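Long-range contacts in uncharacterized protein (Bacteroides eggerthii DSM 20697, PDB 4ECO), which is of unknown function but is built from leucine-rich repeats, a scaffold that commonly binds other proteins, and probably does so here: residues A[200-204]-A[237-241]; A[34-38]-A[98-104]; A[594-598]-A[621-626]. One frame throughout, in Å; residues are numbered along the deposited sequence.

Contact 1 of 3, residues A[200-204]-A[237-241]; sequences KAVMR and QYKTE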
loop_
_atom_site.group_PDB
_atom_site.type_symbol
_atom_site.label_atom_id
_atom_site.label_comp_id
_atom_site.label_asym_id
_atom_site.label_seq_id
_atom_site.Cartn_x
_atom_site.Cartn_y
_atom_site.Cartn_z
ATOM N N LYS A 200 8.202 -33.048 -6.353
ATOM C CA LYS A 200 7.272 -33.517 -5.341
ATOM C C LYS A 200 7.968 -33.611 -3.975
ATOM O O LYS A 200 7.326 -33.421 -2.941
ATOM C CB LYS A 200 6.834 -34.922 -5.808
ATOM C CG LYS A 200 5.695 -35.597 -5.076
ATOM C CD LYS A 200 5.441 -36.960 -5.694
ATOM C CE LYS A 200 4.404 -37.742 -4.923
ATOM N NZ LYS A 200 4.080 -39.056 -5.562
ATOM N N ALA A 201 9.301 -33.895 -3.997
ATOM C CA ALA A 201 10.224 -34.149 -2.878
ATOM C C ALA A 201 10.182 -33.098 -1.772
ATOM O O ALA A 201 10.574 -33.431 -0.661
ATOM C CB ALA A 201 11.655 -34.269 -3.385
ATOM N N VAL A 202 9.680 -31.866 -2.047
ATOM C CA VAL A 202 9.542 -30.766 -1.083
ATOM C C VAL A 202 8.708 -31.261 0.176
ATOM O O VAL A 202 8.988 -30.828 1.300
ATOM C CB VAL A 202 8.937 -29.518 -1.789
ATOM C CG1 VAL A 202 8.632 -28.388 -0.808
ATOM C CG2 VAL A 202 9.883 -29.016 -2.867
HETATM N N MSE A 203 7.785 -32.250 -0.019
HETATM C CA MSE A 203 6.973 -32.898 1.040
HETATM C C MSE A 203 7.828 -33.613 2.098
HETATM O O MSE A 203 7.297 -34.040 3.132
HETATM C CB MSE A 203 6.038 -33.952 0.440
HETATM C CG MSE A 203 5.030 -33.454 -0.573
HETATM SE SE MSE A 203 3.965 -35.000 -1.108
HETATM C CE MSE A 203 3.073 -34.271 -2.680
ATOM N N ARG A 204 9.118 -33.854 1.787
ATOM C CA ARG A 204 10.031 -34.504 2.711
ATOM C C ARG A 204 10.594 -33.482 3.701
ATOM O O ARG A 204 10.942 -33.860 4.825
ATOM C CB ARG A 204 11.157 -35.217 1.957
ATOM C CG ARG A 204 11.834 -36.309 2.784
ATOM C CD ARG A 204 12.613 -37.229 1.884
ATOM N NE ARG A 204 13.276 -38.316 2.600
ATOM C CZ ARG A 204 14.520 -38.264 3.065
ATOM N NH1 ARG A 204 15.255 -37.172 2.897
ATOM N NH2 ARG A 204 15.044 -39.307 3.693
ATOM N N GLN A 237 13.775 -43.994 -3.247
ATOM C CA GLN A 237 13.796 -44.111 -1.789
ATOM C C GLN A 237 12.514 -43.529 -1.190
ATOM O O GLN A 237 11.827 -44.240 -0.448
ATOM C CB GLN A 237 15.038 -43.419 -1.186
ATOM C CG GLN A 237 15.209 -43.640 0.326
ATOM C CD GLN A 237 16.246 -42.754 0.982
ATOM O OE1 GLN A 237 17.240 -42.317 0.376
ATOM N NE2 GLN A 237 16.034 -42.472 2.258
ATOM N N TYR A 238 12.198 -42.245 -1.536
ATOM C CA TYR A 238 11.073 -41.439 -1.033
ATOM C C TYR A 238 9.720 -42.001 -1.460
ATOM O O TYR A 238 8.716 -41.718 -0.794
ATOM C CB TYR A 238 11.181 -39.980 -1.487
ATOM C CG TYR A 238 12.498 -39.263 -1.235
ATOM C CD1 TYR A 238 13.462 -39.798 -0.381
ATOM C CD2 TYR A 238 12.773 -38.043 -1.843
ATOM C CE1 TYR A 238 14.687 -39.164 -0.188
ATOM C CE2 TYR A 238 13.995 -37.396 -1.655
ATOM C CZ TYR A 238 14.940 -37.947 -0.805
ATOM O OH TYR A 238 16.135 -37.298 -0.601
ATOM N N LYS A 239 9.698 -42.835 -2.537
ATOM C CA LYS A 239 8.510 -43.550 -3.029
ATOM C C LYS A 239 7.924 -44.447 -1.955
ATOM O O LYS A 239 6.710 -44.652 -1.937
ATOM C CB LYS A 239 8.845 -44.402 -4.273
ATOM C CG LYS A 239 8.444 -43.746 -5.592
ATOM C CD LYS A 239 8.899 -44.563 -6.790
ATOM C CE LYS A 239 8.578 -43.882 -8.101
ATOM N NZ LYS A 239 8.997 -44.698 -9.270
ATOM N N THR A 240 8.781 -44.974 -1.069
ATOM C CA THR A 240 8.411 -45.908 -0.003
ATOM C C THR A 240 8.237 -45.179 1.338
ATOM O O THR A 240 8.032 -45.839 2.371
ATOM C CB THR A 240 9.499 -47.017 0.130
ATOM O OG1 THR A 240 10.713 -46.450 0.621
ATOM C CG2 THR A 240 9.768 -47.766 -1.174
ATOM N N GLU A 241 8.330 -43.831 1.329
ATOM C CA GLU A 241 8.309 -43.068 2.568
ATOM C C GLU A 241 6.940 -42.493 2.947
ATOM O O GLU A 241 6.811 -42.050 4.096
ATOM C CB GLU A 241 9.343 -41.942 2.521
ATOM C CG GLU A 241 10.717 -42.493 2.851
ATOM C CD GLU A 241 11.883 -41.532 2.909
ATOM O OE1 GLU A 241 11.671 -40.339 3.226
ATOM O OE2 GLU A 241 13.025 -42.000 2.702
#

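Contact 2 of 3, residues A[34-38]-A[98-104]; sequences ALKEI and PDAIGQL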
loop_
_atom_site.group_PDB
_atom_site.type_symbol
_atom_site.label_atom_id
_atom_site.label_comp_id
_atom_site.label_asym_id
_atom_site.label_seq_id
_atom_site.Cartn_x
_atom_site.Cartn_y
_atom_site.Cartn_z
ATOM N N ALA A 34 23.525 -33.270 -2.710
ATOM C CA ALA A 34 22.212 -32.779 -3.128
ATOM C C ALA A 34 22.350 -31.351 -3.671
ATOM O O ALA A 34 21.865 -31.078 -4.777
ATOM C CB ALA A 34 21.221 -32.831 -1.978
ATOM N N LEU A 35 23.083 -30.461 -2.947
ATOM C CA LEU A 35 23.341 -29.090 -3.401
ATOM C C LEU A 35 23.965 -29.063 -4.785
ATOM O O LEU A 35 23.481 -28.334 -5.650
ATOM C CB LEU A 35 24.259 -28.328 -2.436
ATOM C CG LEU A 35 23.642 -27.801 -1.150
ATOM C CD1 LEU A 35 24.670 -27.027 -0.362
ATOM C CD2 LEU A 35 22.434 -26.928 -1.427
ATOM N N LYS A 36 25.016 -29.882 -5.004
ATOM C CA LYS A 36 25.723 -29.970 -6.283
ATOM C C LYS A 36 24.779 -30.530 -7.388
ATOM O O LYS A 36 24.768 -30.012 -8.513
ATOM C CB LYS A 36 26.992 -30.826 -6.118
ATOM C CG LYS A 36 27.738 -31.201 -7.396
ATOM C CD LYS A 36 28.391 -30.067 -8.162
ATOM C CE LYS A 36 29.030 -30.668 -9.393
ATOM N NZ LYS A 36 29.600 -29.632 -10.284
ATOM N N GLU A 37 23.952 -31.521 -7.040
ATOM C CA GLU A 37 23.023 -32.106 -7.996
ATOM C C GLU A 37 21.935 -31.059 -8.394
ATOM O O GLU A 37 21.567 -30.965 -9.569
ATOM C CB GLU A 37 22.412 -33.386 -7.416
ATOM C CG GLU A 37 21.907 -34.336 -8.490
ATOM C CD GLU A 37 21.702 -35.769 -8.041
ATOM O OE1 GLU A 37 22.598 -36.318 -7.356
ATOM O OE2 GLU A 37 20.663 -36.359 -8.427
ATOM N N ILE A 38 21.488 -30.241 -7.420
ATOM C CA ILE A 38 20.522 -29.156 -7.630
ATOM C C ILE A 38 21.159 -28.113 -8.577
ATOM O O ILE A 38 20.540 -27.732 -9.566
ATOM C CB ILE A 38 20.079 -28.554 -6.262
ATOM C CG1 ILE A 38 19.056 -29.496 -5.598
ATOM C CG2 ILE A 38 19.511 -27.115 -6.408
ATOM C CD1 ILE A 38 18.920 -29.340 -4.087
ATOM N N PRO A 98 15.498 -30.950 -8.975
ATOM C CA PRO A 98 15.503 -32.421 -8.895
ATOM C C PRO A 98 15.009 -32.952 -7.562
ATOM O O PRO A 98 14.895 -32.202 -6.602
ATOM C CB PRO A 98 16.978 -32.778 -9.126
ATOM C CG PRO A 98 17.746 -31.614 -8.659
ATOM C CD PRO A 98 16.872 -30.395 -8.834
ATOM N N ASP A 99 14.759 -34.273 -7.506
ATOM C CA ASP A 99 14.260 -34.991 -6.337
ATOM C C ASP A 99 15.273 -34.975 -5.202
ATOM O O ASP A 99 14.911 -35.280 -4.064
ATOM C CB ASP A 99 13.899 -36.443 -6.719
ATOM C CG ASP A 99 12.980 -36.531 -7.924
ATOM O OD1 ASP A 99 11.919 -35.863 -7.919
ATOM O OD2 ASP A 99 13.355 -37.193 -8.896
ATOM N N ALA A 100 16.526 -34.589 -5.508
ATOM C CA ALA A 100 17.644 -34.467 -4.566
ATOM C C ALA A 100 17.334 -33.434 -3.447
ATOM O O ALA A 100 17.909 -33.518 -2.356
ATOM C CB ALA A 100 18.915 -34.064 -5.313
ATOM N N ILE A 101 16.390 -32.505 -3.711
ATOM C CA ILE A 101 15.974 -31.449 -2.794
ATOM C C ILE A 101 15.483 -32.069 -1.460
ATOM O O ILE A 101 15.788 -31.510 -0.401
ATOM C CB ILE A 101 14.912 -30.508 -3.459
ATOM C CG1 ILE A 101 14.627 -29.238 -2.640
ATOM C CG2 ILE A 101 13.630 -31.203 -3.890
ATOM C CD1 ILE A 101 15.422 -28.042 -3.075
ATOM N N GLY A 102 14.836 -33.243 -1.535
ATOM C CA GLY A 102 14.292 -33.992 -0.399
ATOM C C GLY A 102 15.298 -34.466 0.639
ATOM O O GLY A 102 14.914 -34.842 1.744
ATOM N N GLN A 103 16.590 -34.423 0.305
ATOM C CA GLN A 103 17.698 -34.790 1.186
ATOM C C GLN A 103 17.892 -33.737 2.291
ATOM O O GLN A 103 18.217 -34.088 3.435
ATOM C CB GLN A 103 19.000 -34.962 0.351
ATOM C CG GLN A 103 20.295 -35.186 1.138
ATOM C CD GLN A 103 20.220 -36.246 2.211
ATOM O OE1 GLN A 103 19.666 -37.344 2.029
ATOM N NE2 GLN A 103 20.780 -35.918 3.358
ATOM N N LEU A 104 17.691 -32.458 1.936
ATOM C CA LEU A 104 17.891 -31.293 2.792
ATOM C C LEU A 104 16.761 -31.172 3.785
ATOM O O LEU A 104 16.018 -30.194 3.748
ATOM C CB LEU A 104 17.977 -30.016 1.916
ATOM C CG LEU A 104 18.926 -30.017 0.723
ATOM C CD1 LEU A 104 18.947 -28.663 0.084
ATOM C CD2 LEU A 104 20.319 -30.400 1.133
#

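Contact 3 of 3, residues A[594-598]-A[621-626]; sequences IKDNP and DKTQDI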
loop_
_atom_site.group_PDB
_atom_site.type_symbol
_atom_site.label_atom_id
_atom_site.label_comp_id
_atom_site.label_asym_id
_atom_site.label_seq_id
_atom_site.Cartn_x
_atom_site.Cartn_y
_atom_site.Cartn_z
ATOM N N ILE A 594 1.832 36.382 -5.352
ATOM C CA ILE A 594 0.950 37.393 -5.931
ATOM C C ILE A 594 1.105 37.383 -7.452
ATOM O O ILE A 594 0.568 38.265 -8.124
ATOM C CB ILE A 594 1.212 38.815 -5.343
ATOM C CG1 ILE A 594 2.698 39.258 -5.529
ATOM C CG2 ILE A 594 0.722 38.923 -3.886
ATOM C CD1 ILE A 594 2.978 40.731 -5.374
ATOM N N LYS A 595 1.858 36.404 -7.986
ATOM C CA LYS A 595 2.216 36.308 -9.402
ATOM C C LYS A 595 0.974 36.207 -10.265
ATOM O O LYS A 595 -0.002 35.590 -9.860
ATOM C CB LYS A 595 3.164 35.127 -9.661
ATOM C CG LYS A 595 3.927 35.235 -10.968
ATOM C CD LYS A 595 5.026 34.179 -11.079
ATOM C CE LYS A 595 5.731 34.162 -12.422
ATOM N NZ LYS A 595 6.524 35.398 -12.664
ATOM N N ASP A 596 1.005 36.876 -11.434
ATOM C CA ASP A 596 -0.076 36.921 -12.417
ATOM C C ASP A 596 -1.332 37.563 -11.789
ATOM O O ASP A 596 -2.359 36.924 -11.589
ATOM C CB ASP A 596 -0.363 35.524 -13.011
ATOM C CG ASP A 596 -1.394 35.486 -14.126
ATOM O OD1 ASP A 596 -1.605 36.531 -14.781
ATOM O OD2 ASP A 596 -1.983 34.411 -14.347
ATOM N N ASN A 597 -1.204 38.844 -11.458
ATOM C CA ASN A 597 -2.246 39.746 -10.948
ATOM C C ASN A 597 -1.909 41.066 -11.595
ATOM O O ASN A 597 -1.292 41.927 -10.969
ATOM C CB ASN A 597 -2.269 39.775 -9.404
ATOM C CG ASN A 597 -3.056 38.670 -8.756
ATOM O OD1 ASN A 597 -4.278 38.641 -8.816
ATOM N ND2 ASN A 597 -2.385 37.800 -8.023
ATOM N N PRO A 598 -2.105 41.162 -12.923
ATOM C CA PRO A 598 -1.621 42.343 -13.661
ATOM C C PRO A 598 -2.155 43.703 -13.196
ATOM O O PRO A 598 -1.544 44.709 -13.545
ATOM C CB PRO A 598 -2.095 42.072 -15.094
ATOM C CG PRO A 598 -3.186 41.055 -14.958
ATOM C CD PRO A 598 -2.715 40.189 -13.851
ATOM N N ASP A 621 5.631 39.284 -10.800
ATOM C CA ASP A 621 5.999 39.709 -12.156
ATOM C C ASP A 621 6.604 41.087 -12.066
ATOM O O ASP A 621 6.021 41.941 -11.396
ATOM C CB ASP A 621 4.787 39.724 -13.116
ATOM C CG ASP A 621 3.910 38.499 -13.108
ATOM O OD1 ASP A 621 4.444 37.390 -13.327
ATOM O OD2 ASP A 621 2.666 38.662 -12.963
ATOM N N LYS A 622 7.740 41.337 -12.756
ATOM C CA LYS A 622 8.414 42.655 -12.722
ATOM C C LYS A 622 7.528 43.736 -13.351
ATOM O O LYS A 622 7.739 44.918 -13.094
ATOM C CB LYS A 622 9.783 42.593 -13.410
ATOM C CG LYS A 622 10.760 41.676 -12.671
ATOM C CD LYS A 622 12.106 41.548 -13.346
ATOM C CE LYS A 622 12.997 40.579 -12.592
ATOM N NZ LYS A 622 14.284 40.316 -13.298
ATOM N N THR A 623 6.477 43.327 -14.086
ATOM C CA THR A 623 5.494 44.212 -14.726
ATOM C C THR A 623 4.397 44.663 -13.742
ATOM O O THR A 623 3.594 45.526 -14.096
ATOM C CB THR A 623 4.844 43.512 -15.943
ATOM O OG1 THR A 623 4.522 42.157 -15.609
ATOM C CG2 THR A 623 5.725 43.542 -17.163
ATOM N N GLN A 624 4.331 44.060 -12.536
ATOM C CA GLN A 624 3.302 44.398 -11.549
ATOM C C GLN A 624 3.645 45.707 -10.858
ATOM O O GLN A 624 4.829 46.046 -10.748
ATOM C CB GLN A 624 3.118 43.269 -10.514
ATOM C CG GLN A 624 2.555 41.981 -11.100
ATOM C CD GLN A 624 2.333 40.895 -10.078
ATOM O OE1 GLN A 624 3.270 40.236 -9.594
ATOM N NE2 GLN A 624 1.074 40.624 -9.801
ATOM N N ASP A 625 2.614 46.446 -10.395
ATOM C CA ASP A 625 2.785 47.710 -9.681
ATOM C C ASP A 625 3.125 47.428 -8.194
ATOM O O ASP A 625 2.275 47.547 -7.292
ATOM C CB ASP A 625 1.529 48.589 -9.836
ATOM C CG ASP A 625 1.539 49.895 -9.063
ATOM O OD1 ASP A 625 2.650 50.446 -8.829
ATOM O OD2 ASP A 625 0.437 50.367 -8.679
ATOM N N ILE A 626 4.396 47.048 -7.961
ATOM C CA ILE A 626 4.952 46.750 -6.644
ATOM C C ILE A 626 5.762 47.975 -6.154
ATOM O O ILE A 626 6.685 48.434 -6.836
ATOM C CB ILE A 626 5.794 45.458 -6.700
ATOM C CG1 ILE A 626 4.896 44.232 -6.969
ATOM C CG2 ILE A 626 6.610 45.277 -5.426
ATOM C CD1 ILE A 626 5.547 43.084 -7.717
#

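Contact 1 of 3, residues A[200-204]-A[237-241]
Arg204 lies across the face of Tyr238, and that is where this contact is tight. Its CD sits almost over the ring centre, 3.4 Å from the centroid of Tyr238 in a CH-pi contact. Beyond CD the guanidinium stays nearly parallel to the ring, the two planes only 10° apart, with Tyr238 CE1 beneath its rim. The chain is extended from CG to NE and runs across the ring at about a right angle; the turn about CD–NE (chi4 -92°) then lays the guanidinium flat on it. From the edge of the same ring comes Ala201, whose CB is 4.2 Å from Tyr238 CD2.

Glu241 meets the guanidinium at its edge. Arg204 NE donates to Glu241 OE1 at 2.7 Å with a nearly straight N-H (167°), and the oxygen is met on its syn side, close to the guanidinium plane. It is a one-point salt bridge: Arg204 NH2 stays 3.5 Å from Glu241 OE2. Arg204 NH1 has its own mate in Gly102 O, so two different groups set the rotation of the guanidinium.

Outward, the packing thins. Exposed Gln237 brings NE2 only to 3.6 Å from Arg204 NH2, and its bond to Glu241 OE2 is weak. Glu241 closes a type I turn that starts at Tyr238, which puts both partners of the arginine on one short piece of chain; at that turn Thr240 OG1 bonds to Gln237 O at 2.7 Å.

The 3-10 turn 200-204 links strand 194-198 to strand 210-214, one of the parallel strands of the leucine-rich repeat solenoid. Residues 237-241 continue from helix 233-238 toward the neighbouring parallel strand 253-257. Trp227 packs on Tyr238, while Thr105 touches the arginine from the loop ahead of strand 109-111.

Contact 2 of 3, residues A[34-38]-A[98-104]
Ile38 pushes its CD1 over the backbone of Ile101, 3.8 Å from Ile101 CA, and also meets the end of that residue's side chain, CD1 to CD1 at 3.9 Å. The two isoleucines cross at about a right angle. With CG1 anti to its carbonyl carbon (chi1 -78°), Ile38 swings this branch round to the 3-10 turn, although its CB starts off to one side. Further back, CG1 of Ile38 lies 3.9 Å from Pro98 CG, and the proline ring crosses the isoleucine chain almost perpendicularly. Cut back to an alanine, Ile38 would lose the CG1-CD1 branch, which is likely to leave a gap between Pro98, Ile101 and Leu104 and set the Ile101 end free to turn.

One helical turn earlier, Ala34 fits close to the opposing backbone. Its small CB packs against the Ala100 carbonyl and lies 3.9 Å from Gln103 CB, with Ala100 CB and Leu104 CD2 close by. With only methyl groups at these two positions, the CA atoms of Ala34 and Ala100 are 5.1 Å apart. Leu104 spreads its two methyls over the helix: CD2 goes to Ala34, while CD1 is near Leu35 CD2 and Ile38 CD1. The Glu37 CB adds to the cover of Ala100.

The side chains thus meet by apolar packing. Gln103 joins it through CB and CG; its amide is turned to the start of helix 27-41, bonding to Glu27, Lys30 and Asp31.

Helix 27-41 lies against the 3-10 turn that leads from strand 96-97 toward strand 109-111, a position consistent with an N-terminal cap on the repeat solenoid. Val83 and Leu86 of strand 83-87 back Leu104, and Tyr234 of helix 233-238 touches both Glu37 and Ala100.

Contact 3 of 3, residues A[594-598]-A[621-626]
With CG anti to its own carbonyl carbon (chi1 -66°) and the chain straight beyond it (chi2 -178°), Gln624 drives its amide into the bend formed by Ile594 to Asn597. There NE2 spends both hydrogens on backbone oxygens: one bond goes to Ile594 O at 2.9 Å, nearly straight at 173°, the other to Asn597 O, also 2.9 Å. Both acceptors lie close to the amide plane, and together they fix its rotation. The approach to Asn597 O is from above the carbonyl plane, that to Ile594 O only tilted from it. OE1 of the same amide is held too, taking a bond from Asp621 N at 2.8 Å across the type I turn of its own segment.

Ile594 O is gripped twice. Asn597 ND2 reaches it at 3.0 Å, from the opposite face of the carbonyl plane to Gln624. Asn597 sits at the conserved asparagine position of a leucine-rich repeat, and its side chain also bonds to Ile573 O and to Ile578 N, the asparagine-ladder pattern that ties one coil to the one before. Gln624, on the following coil, probably stands in for the ladder asparagine, bonding to Ile594 O much as Asn597 does to Ile573 O.

Asp621 holds the outer flank with both oxygens. OD2 receives the Asp596 backbone N-H on its syn side at 2.9 Å, while OD1 takes Lys595 NZ on its anti side in a 3.0 Å salt bridge. The lysine bends at its last torsion and crosses the aspartate at about a right angle; NZ has a further acceptor in Tyr620 O. The Asp596 carboxylate has its salt bridge with Arg553. On the inner side Ile594 CD1 and Ile626 CD1 meet tip to tip at 4.2 Å, with Ile602 of strand 601-603 against both.

Overall arrangement
Contacts 1 and 2 form one continuous patch, their centres about 12 Å apart, whereas contact 3 stands at the far end of the solenoid, about 81 Å from contact 1 and about 76 Å from contact 2, centre to centre. The join between the first two runs through the 3-10 turn 98-104: Arg204 NH1 reaches Gly102 O at 2.6 Å, probably a hydrogen bond, and Tyr238 packs on the same turn. The bound sodium, at Glu117 and Ser192, is about 14 Å from the Ile38 side chain. Contacts 1 and 2 lie on the opposite side of the chain's centre from contact 3, whose part of the chain also holds the Cys608-Cys629 disulfide.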